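Peptidoglycan-N-acetylglucosamine deacetylase BC_1960 (Bacillus cereus, PDB 4L1G) removes the acetyl group from N-acetylglucosamine residues of peptidoglycan, and also of soluble chitin substrates, in a zinc-dependent hydrolysis. Local coordinates at residues A[109-114]-A[154-159]. Residues are numbered along the deposited sequence; the frame is centred on the assembly and turned at random.
Sequences ENAEKF and EEILNR
The carboxylate of Glu112 divides its work: OE2 is hydrogen-bonded to the hydroxyl of Tyr133, while OE1 lies 3.4 Å from the methyl CD1 of Ile156, a polar atom resting against a hydrocarbon end. Glutamate suits this margin because its CG methylene packs, 3.8 Å from Ile156 CD1, while its carboxylate keeps a polar partner in Tyr133. Its CG stands beside the backbone N (chi1 -72°) and the chain then runs out extended, carrying the carboxylate across the isoleucine side chain at about a right angle. Arg159 carries the opposite charge, yet its NH2 remains 6.0 Å from Glu112 OE1, so any attraction is at most a weak, long-range one.

Deeper in, Ala111 faces the other helix and presents only a methyl. Its CB meets Ile156 CG2 at 3.9 Å and Leu157 CD2 at 4.0 Å, two branches from consecutive residues. The small methyl fits opposite these two larger side chains, and the backbones are nearest at this point, with the CA atoms of Ala111 and Ile156 7.3 Å apart. Two outer helices of the polysaccharide deacetylase (NodB) barrel are joined here, the short helix 108-113 following strand 103-106 and the long helix 143-161; their local axes make an angle of 36° and approach to 9.8 Å.

Beta-branched Ile156 serves both neighbours at once: CG2, anti to the backbone N, reaches Ala111, whereas the CG1 arm (chi1 -68°) takes CD1 to Glu112. Leucine suits the next position, since its branch point lies one carbon farther out and delivers CD2 to the alanine. The Leu157 side chain is also about 7 Å from that of His131, a zinc ligand, and Asn110 ND2 hydrogen-bonds the backbone O of Asp81, another zinc ligand.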
loop_
_atom_site.group_PDB
_atom_site.type_symbol
_atom_site.label_atom_id
_atom_site.label_comp_id
_atom_site.label_asym_id
_atom_site.label_seq_id
_atom_site.Cartn_x
_atom_site.Cartn_y
_atom_site.Cartn_z
ATOM N N GLU A 109 11.025 5.030 9.042
ATOM C CA GLU A 109 11.244 5.318 10.456
ATOM C C GLU A 109 10.506 4.337 11.368
ATOM O O GLU A 109 10.976 4.023 12.460
ATOM C CB GLU A 109 10.852 6.763 10.789
ATOM C CG GLU A 109 9.367 7.060 10.666
ATOM C CD GLU A 109 9.050 8.536 10.816
ATOM O OE1 GLU A 109 9.988 9.328 11.048
ATOM O OE2 GLU A 109 7.861 8.906 10.699
ATOM N N ASN A 110 9.354 3.854 10.915
ATOM C CA ASN A 110 8.572 2.906 11.699
ATOM C C ASN A 110 9.141 1.496 11.617
ATOM O O ASN A 110 9.017 0.710 12.558
ATOM C CB ASN A 110 7.107 2.925 11.265
ATOM C CG ASN A 110 6.394 4.185 11.707
ATOM O OD1 ASN A 110 6.862 4.885 12.605
ATOM N ND2 ASN A 110 5.257 4.479 11.087
ATOM N N ALA A 111 9.771 1.188 10.489
ATOM C CA ALA A 111 10.439 -0.092 10.307
ATOM C C ALA A 111 11.635 -0.226 11.251
ATOM O O ALA A 111 12.004 -1.332 11.642
ATOM C CB ALA A 111 10.874 -0.263 8.861
ATOM N N GLU A 112 12.236 0.904 11.614
ATOM C CA GLU A 112 13.368 0.909 12.536
ATOM C C GLU A 112 12.929 0.630 13.967
ATOM O O GLU A 112 13.642 -0.028 14.726
ATOM C CB GLU A 112 14.108 2.246 12.479
ATOM C CG GLU A 112 14.908 2.462 11.211
ATOM C CD GLU A 112 15.606 3.805 11.192
ATOM O OE1 GLU A 112 16.695 3.898 10.585
ATOM O OE2 GLU A 112 15.066 4.766 11.786
ATOM N N LYS A 113 11.758 1.140 14.332
ATOM C CA LYS A 113 11.234 0.975 15.684
ATOM C C LYS A 113 10.752 -0.449 15.937
ATOM O O LYS A 113 10.947 -0.994 17.023
ATOM C CB LYS A 113 10.093 1.961 15.941
ATOM C CG LYS A 113 10.494 3.416 15.812
ATOM C CD LYS A 113 9.301 4.335 16.004
ATOM C CE LYS A 113 9.699 5.790 15.816
ATOM N NZ LYS A 113 8.536 6.710 15.953
ATOM N N PHE A 114 10.121 -1.045 14.930
ATOM C CA PHE A 114 9.572 -2.389 15.061
ATOM C C PHE A 114 10.015 -3.277 13.898
ATOM O O PHE A 114 9.212 -3.612 13.023
ATOM C CB PHE A 114 8.046 -2.323 15.128
ATOM C CG PHE A 114 7.527 -1.076 15.792
ATOM C CD1 PHE A 114 7.682 -0.882 17.153
ATOM C CD2 PHE A 114 6.887 -0.098 15.051
ATOM C CE1 PHE A 114 7.209 0.263 17.762
ATOM C CE2 PHE A 114 6.409 1.049 15.655
ATOM C CZ PHE A 114 6.570 1.229 17.012
ATOM N N GLU A 154 14.602 2.090 1.334
ATOM C CA GLU A 154 14.878 0.880 0.574
ATOM C C GLU A 154 15.928 0.019 1.276
ATOM O O GLU A 154 15.780 -1.202 1.366
ATOM C CB GLU A 154 15.343 1.239 -0.838
ATOM C CG GLU A 154 15.350 0.077 -1.819
ATOM C CD GLU A 154 14.007 -0.139 -2.498
ATOM O OE1 GLU A 154 13.995 -0.746 -3.587
ATOM O OE2 GLU A 154 12.968 0.291 -1.951
ATOM N N GLU A 155 16.982 0.662 1.775
ATOM C CA GLU A 155 18.054 -0.037 2.479
ATOM C C GLU A 155 17.542 -0.716 3.741
ATOM O O GLU A 155 17.883 -1.863 4.023
ATOM C CB GLU A 155 19.184 0.928 2.843
ATOM C CG GLU A 155 19.991 1.428 1.659
ATOM C CD GLU A 155 20.987 2.507 2.044
ATOM O OE1 GLU A 155 20.962 2.957 3.212
ATOM O OE2 GLU A 155 21.795 2.908 1.178
ATOM N N ILE A 156 16.726 0.006 4.499
ATOM C CA ILE A 156 16.147 -0.520 5.729
ATOM C C ILE A 156 15.272 -1.740 5.453
ATOM O O ILE A 156 15.406 -2.774 6.109
ATOM C CB ILE A 156 15.317 0.560 6.454
ATOM C CG1 ILE A 156 16.237 1.665 6.986
ATOM C CG2 ILE A 156 14.505 -0.054 7.587
ATOM C CD1 ILE A 156 15.503 2.873 7.528
ATOM N N LEU A 157 14.387 -1.616 4.468
ATOM C CA LEU A 157 13.458 -2.688 4.132
ATOM C C LEU A 157 14.162 -3.882 3.495
ATOM O O LEU A 157 13.778 -5.028 3.723
ATOM C CB LEU A 157 12.345 -2.169 3.218
ATOM C CG LEU A 157 11.451 -1.097 3.843
ATOM C CD1 LEU A 157 10.400 -0.615 2.856
ATOM C CD2 LEU A 157 10.803 -1.619 5.118
ATOM N N ASN A 158 15.192 -3.613 2.699
ATOM C CA ASN A 158 15.983 -4.678 2.094
ATOM C C ASN A 158 16.640 -5.548 3.157
ATOM O O ASN A 158 16.657 -6.774 3.052
ATOM C CB ASN A 158 17.050 -4.098 1.163
ATOM C CG ASN A 158 17.889 -5.169 0.498
ATOM O OD1 ASN A 158 17.368 -6.175 0.020
ATOM N ND2 ASN A 158 19.203 -4.966 0.478
ATOM N N ARG A 159 17.168 -4.899 4.188
ATOM C CA ARG A 159 17.855 -5.596 5.266
ATOM C C ARG A 159 16.891 -6.450 6.090
ATOM O O ARG A 159 17.239 -7.544 6.533
ATOM C CB ARG A 159 18.580 -4.588 6.162
ATOM C CG ARG A 159 19.398 -5.210 7.280
ATOM C CD ARG A 159 20.212 -4.157 8.016
ATOM N NE ARG A 159 19.384 -3.031 8.443
ATOM C CZ ARG A 159 18.695 -2.998 9.580
ATOM N NH1 ARG A 159 18.732 -4.035 10.409
ATOM N NH2 ARG A 159 17.968 -1.932 9.886
#